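Local coordinates for Myo-inositol-1-phosphate synthase-related protein (Thermotoga maritima MSB8, PDB 3CIN) that binds nicotinamide-adenine-dinucleotide, probably through a Rossmann-type domain, holds a magnesium ion, and belongs with the myo-inositol-1-phosphate synthase family, at residues D116-T119 against L120-V124; P203-V206 against E207-K210; T261-G264 against K265-S268; I378-E381 against K382-I385. All blocks are in the same frame, centred on the assembly; numbering follows the deposited sequence.

Contact 1: residues D116-T119 against L120-V124; sequences DSMT and LKEAV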
loop_
_atom_site.group_PDB
_atom_site.type_symbol
_atom_site.label_atom_id
_atom_site.label_comp_id
_atom_site.label_asym_id
_atom_site.label_seq_id
_atom_site.Cartn_x
_atom_site.Cartn_y
_atom_site.Cartn_z
ATOM N N ASP A 116 44.606 -5.983 19.183
ATOM C CA ASP A 116 44.618 -6.354 20.604
ATOM C C ASP A 116 46.032 -6.694 21.078
ATOM O O ASP A 116 46.325 -6.616 22.270
ATOM C CB ASP A 116 43.773 -7.595 20.844
ATOM C CG ASP A 116 42.267 -7.369 20.621
ATOM O OD1 ASP A 116 41.776 -6.223 20.689
ATOM O OD2 ASP A 116 41.566 -8.371 20.414
ATOM N N SER A 117 46.901 -7.100 20.155
ATOM C CA SER A 117 48.256 -7.509 20.513
ATOM C C SER A 117 49.346 -6.737 19.789
ATOM O O SER A 117 50.537 -7.088 19.899
ATOM C CB SER A 117 48.405 -8.989 20.198
ATOM O OG SER A 117 48.409 -9.201 18.795
ATOM N N MET A 118 48.966 -5.712 19.026
ATOM C CA MET A 118 49.931 -4.963 18.213
ATOM C C MET A 118 49.345 -3.612 17.826
ATOM O O MET A 118 48.149 -3.376 17.997
ATOM C CB MET A 118 50.393 -5.782 16.986
ATOM C CG MET A 118 49.338 -6.056 15.935
ATOM S SD MET A 118 49.830 -7.215 14.631
ATOM C CE MET A 118 49.688 -8.783 15.477
ATOM N N THR A 119 50.196 -2.690 17.369
ATOM C CA THR A 119 49.699 -1.398 16.890
ATOM C C THR A 119 48.938 -1.522 15.560
ATOM O O THR A 119 49.064 -2.511 14.852
ATOM C CB THR A 119 50.863 -0.438 16.690
ATOM O OG1 THR A 119 51.721 -0.941 15.645
ATOM C CG2 THR A 119 51.653 -0.319 18.024
ATOM N N LEU A 120 48.185 -0.476 15.195
ATOM C CA LEU A 120 47.487 -0.503 13.907
ATOM C C LEU A 120 48.487 -0.672 12.733
ATOM O O LEU A 120 48.244 -1.396 11.755
ATOM C CB LEU A 120 46.673 0.771 13.713
ATOM C CG LEU A 120 45.349 0.736 14.505
ATOM C CD1 LEU A 120 44.638 2.080 14.416
ATOM C CD2 LEU A 120 44.447 -0.424 14.087
ATOM N N LYS A 121 49.617 0.013 12.832
ATOM C CA LYS A 121 50.608 -0.047 11.770
ATOM C C LYS A 121 51.123 -1.478 11.620
ATOM O O LYS A 121 51.323 -1.972 10.508
ATOM C CB LYS A 121 51.757 0.914 12.066
ATOM C CG LYS A 121 52.756 1.061 10.941
ATOM C CD LYS A 121 53.717 2.267 11.206
ATOM C CE LYS A 121 54.606 2.598 9.994
ATOM N NZ LYS A 121 55.543 3.819 10.187
ATOM N N GLU A 122 51.370 -2.125 12.744
ATOM C CA GLU A 122 51.768 -3.530 12.736
ATOM C C GLU A 122 50.699 -4.474 12.208
ATOM O O GLU A 122 51.015 -5.434 11.475
ATOM C CB GLU A 122 52.148 -3.978 14.146
ATOM C CG GLU A 122 53.489 -3.388 14.588
ATOM C CD GLU A 122 53.833 -3.613 16.046
ATOM O OE1 GLU A 122 52.917 -3.605 16.923
ATOM O OE2 GLU A 122 55.071 -3.764 16.315
ATOM N N ALA A 123 49.449 -4.226 12.625
ATOM C CA ALA A 123 48.282 -5.022 12.202
ATOM C C ALA A 123 48.111 -4.934 10.671
ATOM O O ALA A 123 47.910 -5.952 9.980
ATOM C CB ALA A 123 47.023 -4.553 12.955
ATOM N N VAL A 124 48.260 -3.731 10.133
ATOM C CA VAL A 124 48.228 -3.535 8.691
ATOM C C VAL A 124 49.323 -4.335 7.970
ATOM O O VAL A 124 49.042 -5.052 7.003
ATOM C CB VAL A 124 48.355 -2.054 8.348
ATOM C CG1 VAL A 124 48.671 -1.851 6.862
ATOM C CG2 VAL A 124 47.056 -1.319 8.729
#
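Thr119 and Glu122 form a capping box at the start of helix 120-134, with Thr119 in the N-cap position. Each residue bonds the other's backbone amide through its side chain. Thr119 N donates to Glu122 OE1 at 2.9 Å, a fairly straight bond (163° at the hydrogen) that uses the carboxylate lone pair turned away from OE2. In return, Glu122 N donates to Thr119 OG1 at 3.2 Å. A first torsion of 64° sets OG1 between the Thr119 backbone N and carbonyl carbon, and from there it reaches the amide one turn on. With CG beside its own backbone N, the extended Glu122 chain reaches back to Thr119. Negative charge at OE1 beside the first turn would be expected to interact favourably with the helix dipole.

Outside the box, Met118, in the loop just before the cap, crosses the Glu122 side chain at a slant. Its CB packs 3.3 Å from Glu122 OE1, and its SD lies 3.6 Å from Ala123 N. Met118 CG also meets the Ala123 methyl, CB, at 4.1 Å, a loose apolar touch.

Further out, Asn164 OD1 accepts from Leu120 N, another amide of the first turn, while Lys121 NZ makes a salt bridge to Glu162. Val124 packs on helix 171-186 through Val174 and Leu181. Back at the cap itself, the first backbone bond of the helix closes the turn: Ala123 N donates to Thr119 O at 2.8 Å, with a C=O...N angle of 163°.

Contact 2: residues P203-V206 against E207-K210; sequences PAFV and ELAK
Val206 and Lys210 meet one turn apart on helix 203-211, their side chains running at a slant to each other. Val206 CG1, anti to its own backbone N (177°), is turned to the lysine, and the nearest approach is by the terminal methylene, Lys210 CE, at 4.0 Å. The lysine chain is extended beyond CG, which itself packs 3.2 Å from Val206 O.

Phe205 and Leu208 form a second pair, three residues apart and turned to the protein interior. Leu208 CD2 comes obliquely to the ring, 4.5 Å from Phe205 CD1, a distance that marks a light touch. Both side chains find further packing on Leu157 of helix 154-162, and helix 171-186 meets them through Ala176 at Phe205 and Tyr177 at Leu208.

The Ala209 methyl, CB, lies 3.2 Å from Phe205 O and rests on Leu214 and Val216 of the following strand. In the backbone, Ala209 N donates to Phe205 O at 2.8 Å, one of four successive i to i+4 bonds. With its inner side against the sheet and neighbouring helices, this is the helix of a beta-alpha-beta crossover joining parallel strands 189-193 and 214-217.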
loop_
_atom_site.group_PDB
_atom_site.type_symbol
_atom_site.label_atom_id
_atom_site.label_comp_id
_atom_site.label_asym_id
_atom_site.label_seq_id
_atom_site.Cartn_x
_atom_site.Cartn_y
_atom_site.Cartn_z
ATOM N N PRO A 203 38.365 11.724 -0.513
ATOM C CA PRO A 203 39.522 11.984 -1.349
ATOM C C PRO A 203 40.851 11.494 -0.783
ATOM O O PRO A 203 41.791 11.200 -1.551
ATOM C CB PRO A 203 39.518 13.495 -1.471
ATOM C CG PRO A 203 38.084 13.848 -1.375
ATOM C CD PRO A 203 37.538 12.924 -0.328
ATOM N N ALA A 204 40.958 11.346 0.543
ATOM C CA ALA A 204 42.191 10.794 1.120
ATOM C C ALA A 204 42.451 9.399 0.590
ATOM O O ALA A 204 43.596 9.052 0.261
ATOM C CB ALA A 204 42.102 10.750 2.598
ATOM N N PHE A 205 41.408 8.589 0.508
ATOM C CA PHE A 205 41.537 7.207 0.086
ATOM C C PHE A 205 41.641 7.108 -1.445
ATOM O O PHE A 205 42.315 6.216 -1.977
ATOM C CB PHE A 205 40.410 6.347 0.638
ATOM C CG PHE A 205 40.585 5.983 2.082
ATOM C CD1 PHE A 205 41.326 4.874 2.448
ATOM C CD2 PHE A 205 39.961 6.722 3.110
ATOM C CE1 PHE A 205 41.399 4.534 3.755
ATOM C CE2 PHE A 205 40.047 6.333 4.411
ATOM C CZ PHE A 205 40.809 5.297 4.732
ATOM N N VAL A 206 40.954 7.996 -2.166
ATOM C CA VAL A 206 41.020 7.971 -3.639
ATOM C C VAL A 206 42.472 8.297 -4.057
ATOM O O VAL A 206 43.041 7.617 -4.914
ATOM C CB VAL A 206 40.019 8.904 -4.318
ATOM C CG1 VAL A 206 40.174 8.891 -5.825
ATOM C CG2 VAL A 206 38.595 8.472 -3.916
ATOM N N GLU A 207 43.067 9.284 -3.413
ATOM C CA GLU A 207 44.470 9.620 -3.697
ATOM C C GLU A 207 45.446 8.510 -3.298
ATOM O O GLU A 207 46.360 8.179 -4.059
ATOM C CB GLU A 207 44.903 10.888 -2.969
ATOM C CG GLU A 207 46.317 11.305 -3.345
ATOM C CD GLU A 207 46.653 12.703 -2.850
ATOM O OE1 GLU A 207 45.963 13.193 -1.918
ATOM O OE2 GLU A 207 47.598 13.313 -3.407
ATOM N N LEU A 208 45.286 7.957 -2.102
ATOM C CA LEU A 208 46.122 6.852 -1.664
ATOM C C LEU A 208 45.979 5.712 -2.670
ATOM O O LEU A 208 46.966 5.089 -3.041
ATOM C CB LEU A 208 45.671 6.391 -0.271
ATOM C CG LEU A 208 46.489 5.285 0.414
ATOM C CD1 LEU A 208 47.791 5.755 0.923
ATOM C CD2 LEU A 208 45.716 4.585 1.589
ATOM N N ALA A 209 44.744 5.452 -3.132
ATOM C CA ALA A 209 44.511 4.352 -4.089
ATOM C C ALA A 209 45.219 4.597 -5.441
ATOM O O ALA A 209 45.890 3.678 -5.980
ATOM C CB ALA A 209 42.975 4.107 -4.288
ATOM N N LYS A 210 45.092 5.805 -5.968
ATOM C CA LYS A 210 45.655 6.149 -7.269
ATOM C C LYS A 210 47.141 5.959 -7.206
ATOM O O LYS A 210 47.755 5.519 -8.192
ATOM C CB LYS A 210 45.400 7.611 -7.687
ATOM C CG LYS A 210 43.959 7.941 -7.919
ATOM C CD LYS A 210 43.788 9.460 -8.122
ATOM C CE LYS A 210 42.517 9.791 -8.922
ATOM N NZ LYS A 210 42.057 11.235 -8.800
#

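Contact 3: residues T261-G264 against K265-S268; sequences TDDG and KNKS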
loop_
_atom_site.group_PDB
_atom_site.type_symbol
_atom_site.label_atom_id
_atom_site.label_comp_id
_atom_site.label_asym_id
_atom_site.label_seq_id
_atom_site.Cartn_x
_atom_site.Cartn_y
_atom_site.Cartn_z
ATOM N N THR A 261 25.161 3.141 18.151
ATOM C CA THR A 261 24.440 3.819 19.214
ATOM C C THR A 261 23.763 5.063 18.643
ATOM O O THR A 261 24.047 5.460 17.526
ATOM C CB THR A 261 25.381 4.234 20.318
ATOM O OG1 THR A 261 26.462 4.976 19.738
ATOM C CG2 THR A 261 25.946 2.999 21.042
ATOM N N ASP A 262 22.856 5.675 19.398
ATOM C CA ASP A 262 22.326 6.979 18.997
ATOM C C ASP A 262 23.469 8.004 18.817
ATOM O O ASP A 262 23.476 8.770 17.853
ATOM C CB ASP A 262 21.260 7.480 20.001
ATOM C CG ASP A 262 19.844 6.969 19.659
ATOM O OD1 ASP A 262 19.704 6.055 18.799
ATOM O OD2 ASP A 262 18.862 7.493 20.235
ATOM N N ASP A 263 24.451 7.966 19.711
ATOM C CA ASP A 263 25.630 8.823 19.603
ATOM C C ASP A 263 26.441 8.585 18.309
ATOM O O ASP A 263 26.800 9.537 17.603
ATOM C CB ASP A 263 26.540 8.632 20.830
ATOM C CG ASP A 263 26.098 9.476 22.060
ATOM O OD1 ASP A 263 24.966 10.029 22.087
ATOM O OD2 ASP A 263 26.906 9.582 23.009
ATOM N N GLY A 264 26.733 7.323 17.999
ATOM C CA GLY A 264 27.468 6.989 16.757
ATOM C C GLY A 264 26.718 7.455 15.515
ATOM O O GLY A 264 27.312 7.995 14.563
ATOM N N LYS A 265 25.405 7.257 15.531
ATOM C CA LYS A 265 24.535 7.771 14.477
ATOM C C LYS A 265 24.630 9.276 14.360
ATOM O O LYS A 265 24.681 9.792 13.244
ATOM C CB LYS A 265 23.080 7.345 14.704
ATOM C CG LYS A 265 22.776 5.927 14.233
ATOM C CD LYS A 265 21.319 5.542 14.535
ATOM C CE LYS A 265 20.973 4.141 13.994
ATOM N NZ LYS A 265 19.912 3.475 14.829
ATOM N N ASN A 266 24.628 9.971 15.499
ATOM C CA ASN A 266 24.746 11.446 15.519
ATOM C C ASN A 266 26.080 11.906 14.935
ATOM O O ASN A 266 26.148 12.903 14.229
ATOM C CB ASN A 266 24.606 12.005 16.942
ATOM C CG ASN A 266 23.189 11.878 17.501
ATOM O OD1 ASN A 266 22.209 11.789 16.756
ATOM N ND2 ASN A 266 23.084 11.862 18.828
ATOM N N LYS A 267 27.130 11.155 15.230
ATOM C CA LYS A 267 28.488 11.505 14.819
ATOM C C LYS A 267 28.685 11.423 13.281
ATOM O O LYS A 267 29.397 12.244 12.688
ATOM C CB LYS A 267 29.479 10.583 15.541
ATOM C CG LYS A 267 30.968 10.857 15.274
ATOM C CD LYS A 267 31.825 9.596 15.458
ATOM C CE LYS A 267 32.487 9.524 16.806
ATOM N NZ LYS A 267 33.111 8.182 16.989
ATOM N N SER A 268 28.056 10.429 12.654
ATOM C CA SER A 268 28.219 10.161 11.233
ATOM C C SER A 268 27.115 10.728 10.351
ATOM O O SER A 268 27.267 10.706 9.133
ATOM C CB SER A 268 28.278 8.656 11.005
ATOM O OG SER A 268 29.462 8.141 11.578
#
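Asp262 O receives the backbone amide of Asn266 at 2.9 Å, Asn266 N being the donor, and the asparagine side chain folds back over the same carbonyl oxygen. Asn266 CG lies 3.1 Å from Asp262 O because its first torsion (-70°) places it beside the backbone N. The ND2 group is also near that oxygen but badly angled, so the amide rests there by packing.

The Asp263 and Asn266 side chains cross at a slant, Asp263 OD1 staying 4.2 Å from Asn266 ND2, and the carboxylate and amide planes are turned 39° apart. Asp262 and Lys265 are likewise loosely related, with 4.7 Å between Asp262 OD1 and Lys265 NZ, beyond a salt bridge. Lys265 CG passes 3.6 Å from Thr261 O, and the end of the extended chain leads away from there. That carbonyl accepts Lys265 N in a nearly straight bond, 169° at the hydrogen.

Ser268, on the buried side, gives its hydroxyl OG a partner in Phe148 O, which ties the helix to the loop there. At the subunit interface, Asp262 packs against Asp262 of the second subunit. At the head of the turn, Thr261 OG1 accepts from Gly264 N at 2.9 Å. This is the threonine N-cap of helix 262-272, whose first turns lie largely at the surface.

Contact 4: residues I378-E381 against K382-I385; sequences IAYE and KMRI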
loop_
_atom_site.group_PDB
_atom_site.type_symbol
_atom_site.label_atom_id
_atom_site.label_comp_id
_atom_site.label_asym_id
_atom_site.label_seq_id
_atom_site.Cartn_x
_atom_site.Cartn_y
_atom_site.Cartn_z
ATOM N N ILE A 378 20.118 5.514 -16.780
ATOM C CA ILE A 378 21.235 6.190 -17.443
ATOM C C ILE A 378 22.588 5.631 -16.953
ATOM O O ILE A 378 23.469 5.300 -17.767
ATOM C CB ILE A 378 21.130 7.700 -17.247
ATOM C CG1 ILE A 378 19.822 8.216 -17.853
ATOM C CG2 ILE A 378 22.314 8.422 -17.881
ATOM C CD1 ILE A 378 19.618 9.739 -17.572
ATOM N N ALA A 379 22.730 5.489 -15.638
ATOM C CA ALA A 379 23.919 4.862 -15.069
ATOM C C ALA A 379 24.144 3.461 -15.647
ATOM O O ALA A 379 25.272 3.112 -15.976
ATOM C CB ALA A 379 23.876 4.796 -13.585
ATOM N N TYR A 380 23.087 2.678 -15.764
ATOM C CA TYR A 380 23.178 1.328 -16.331
ATOM C C TYR A 380 23.723 1.335 -17.735
ATOM O O TYR A 380 24.652 0.575 -18.080
ATOM C CB TYR A 380 21.782 0.674 -16.282
ATOM C CG TYR A 380 21.750 -0.719 -16.871
ATOM C CD1 TYR A 380 22.262 -1.804 -16.168
ATOM C CD2 TYR A 380 21.205 -0.929 -18.117
ATOM C CE1 TYR A 380 22.230 -3.087 -16.729
ATOM C CE2 TYR A 380 21.136 -2.162 -18.656
ATOM C CZ TYR A 380 21.651 -3.251 -17.970
ATOM O OH TYR A 380 21.604 -4.495 -18.591
ATOM N N GLU A 381 23.197 2.206 -18.609
ATOM C CA GLU A 381 23.675 2.177 -19.986
ATOM C C GLU A 381 25.131 2.612 -20.052
ATOM O O GLU A 381 25.935 2.017 -20.782
ATOM C CB GLU A 381 22.802 3.026 -20.895
ATOM C CG GLU A 381 21.349 2.486 -20.973
ATOM C CD GLU A 381 21.120 1.253 -21.925
ATOM O OE1 GLU A 381 21.885 0.219 -21.971
ATOM O OE2 GLU A 381 20.099 1.336 -22.662
ATOM N N LYS A 382 25.504 3.607 -19.256
ATOM C CA LYS A 382 26.919 4.035 -19.226
ATOM C C LYS A 382 27.883 3.004 -18.636
ATOM O O LYS A 382 29.017 2.894 -19.070
ATOM C CB LYS A 382 27.042 5.356 -18.477
ATOM C CG LYS A 382 26.375 6.523 -19.224
ATOM C CD LYS A 382 26.553 7.842 -18.451
ATOM C CE LYS A 382 26.031 9.079 -19.224
ATOM N NZ LYS A 382 27.094 9.855 -19.961
ATOM N N MET A 383 27.384 2.231 -17.682
ATOM C CA MET A 383 28.141 1.146 -17.087
ATOM C C MET A 383 28.302 0.054 -18.133
ATOM O O MET A 383 29.400 -0.432 -18.291
ATOM C CB MET A 383 27.445 0.613 -15.842
ATOM C CG MET A 383 28.196 -0.413 -15.096
ATOM S SD MET A 383 27.820 -2.077 -15.729
ATOM C CE MET A 383 26.077 -2.216 -15.227
ATOM N N ARG A 384 27.245 -0.308 -18.869
ATOM C CA ARG A 384 27.428 -1.299 -19.973
ATOM C C ARG A 384 28.522 -0.847 -20.953
ATOM O O ARG A 384 29.385 -1.625 -21.340
ATOM C CB ARG A 384 26.141 -1.577 -20.696
ATOM C CG ARG A 384 25.047 -2.248 -19.851
ATOM C CD ARG A 384 23.827 -2.603 -20.702
ATOM N NE ARG A 384 24.137 -3.544 -21.781
ATOM C CZ ARG A 384 24.163 -4.867 -21.646
ATOM N NH1 ARG A 384 23.817 -5.450 -20.498
ATOM N NH2 ARG A 384 24.496 -5.616 -22.681
ATOM N N ILE A 385 28.508 0.420 -21.343
ATOM C CA ILE A 385 29.488 0.913 -22.294
ATOM C C ILE A 385 30.885 0.799 -21.696
ATOM O O ILE A 385 31.790 0.401 -22.381
ATOM C CB ILE A 385 29.204 2.361 -22.711
ATOM C CG1 ILE A 385 27.935 2.413 -23.564
ATOM C CG2 ILE A 385 30.387 2.939 -23.547
ATOM C CD1 ILE A 385 27.240 3.810 -23.590
#
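Tyr380 and Arg384 make the principal side-chain contact, lying side by side and pointing the same way. The apolar share is a CH-pi contact: Arg384 CG sits 4.1 Å from the centroid of the Tyr380 ring, 16° off the normal and thus over the face. Arg384 CD is closer to the rim, 3.4 Å from Tyr380 CE2. A bend at chi3 then turns the guanidinium along the tyrosine, with its plane 43° from the ring. Met383 CE adds an oblique approach to the ring, 4.0 Å from Tyr380 CD1, and Ile378 CG2 meets Lys382 CE at the same distance. The Tyr380 ring also meets that of Phe361.

Among the polar contacts, Arg384 NH1 donates to Tyr380 OH at 3.1 Å, but the bond is bent (136°) and the oxygen stands out of the guanidinium plane. The arginine is held more broadly by Lys390 O at NE and by a salt bridge from NH2 to Glu50. Glu381 points along Arg384 without a salt bridge, OE1 to NE being 4.4 Å; its OE1 accepts instead from Lys392 N near the chain terminus.

Backbone bonds follow the i to i+4 pattern, such as Arg384 N to Tyr380 O at 2.9 Å. Ile378 and Glu381 pack on Glu381 and Ile378 of the third subunit. Helix 376-386 is thus a C-terminal helix that packs on helix 356-362 and its own chain's tail and also reaches a subunit interface.

Along the chain the four contacts follow in series, each within one helix or at its start: 120-134, 203-211, 262-272 and 376-386. Contacts 1 and 2 belong to helices of the part built round the parallel sheet, and helix 171-186 touches both; their centres are about 22 Å apart. Contact 3 stands, centre to centre, about 26 Å from each of them, on the helix after strand 242-252 of the mixed sheet. The centre of contact 4 is about 24 Å from that of contact 2, and lies across the chain's centre from those of contacts 1 and 3, at about 41 and 35 Å. Helices 262-272 and 376-386 both take part in subunit contacts of the four-chain assembly.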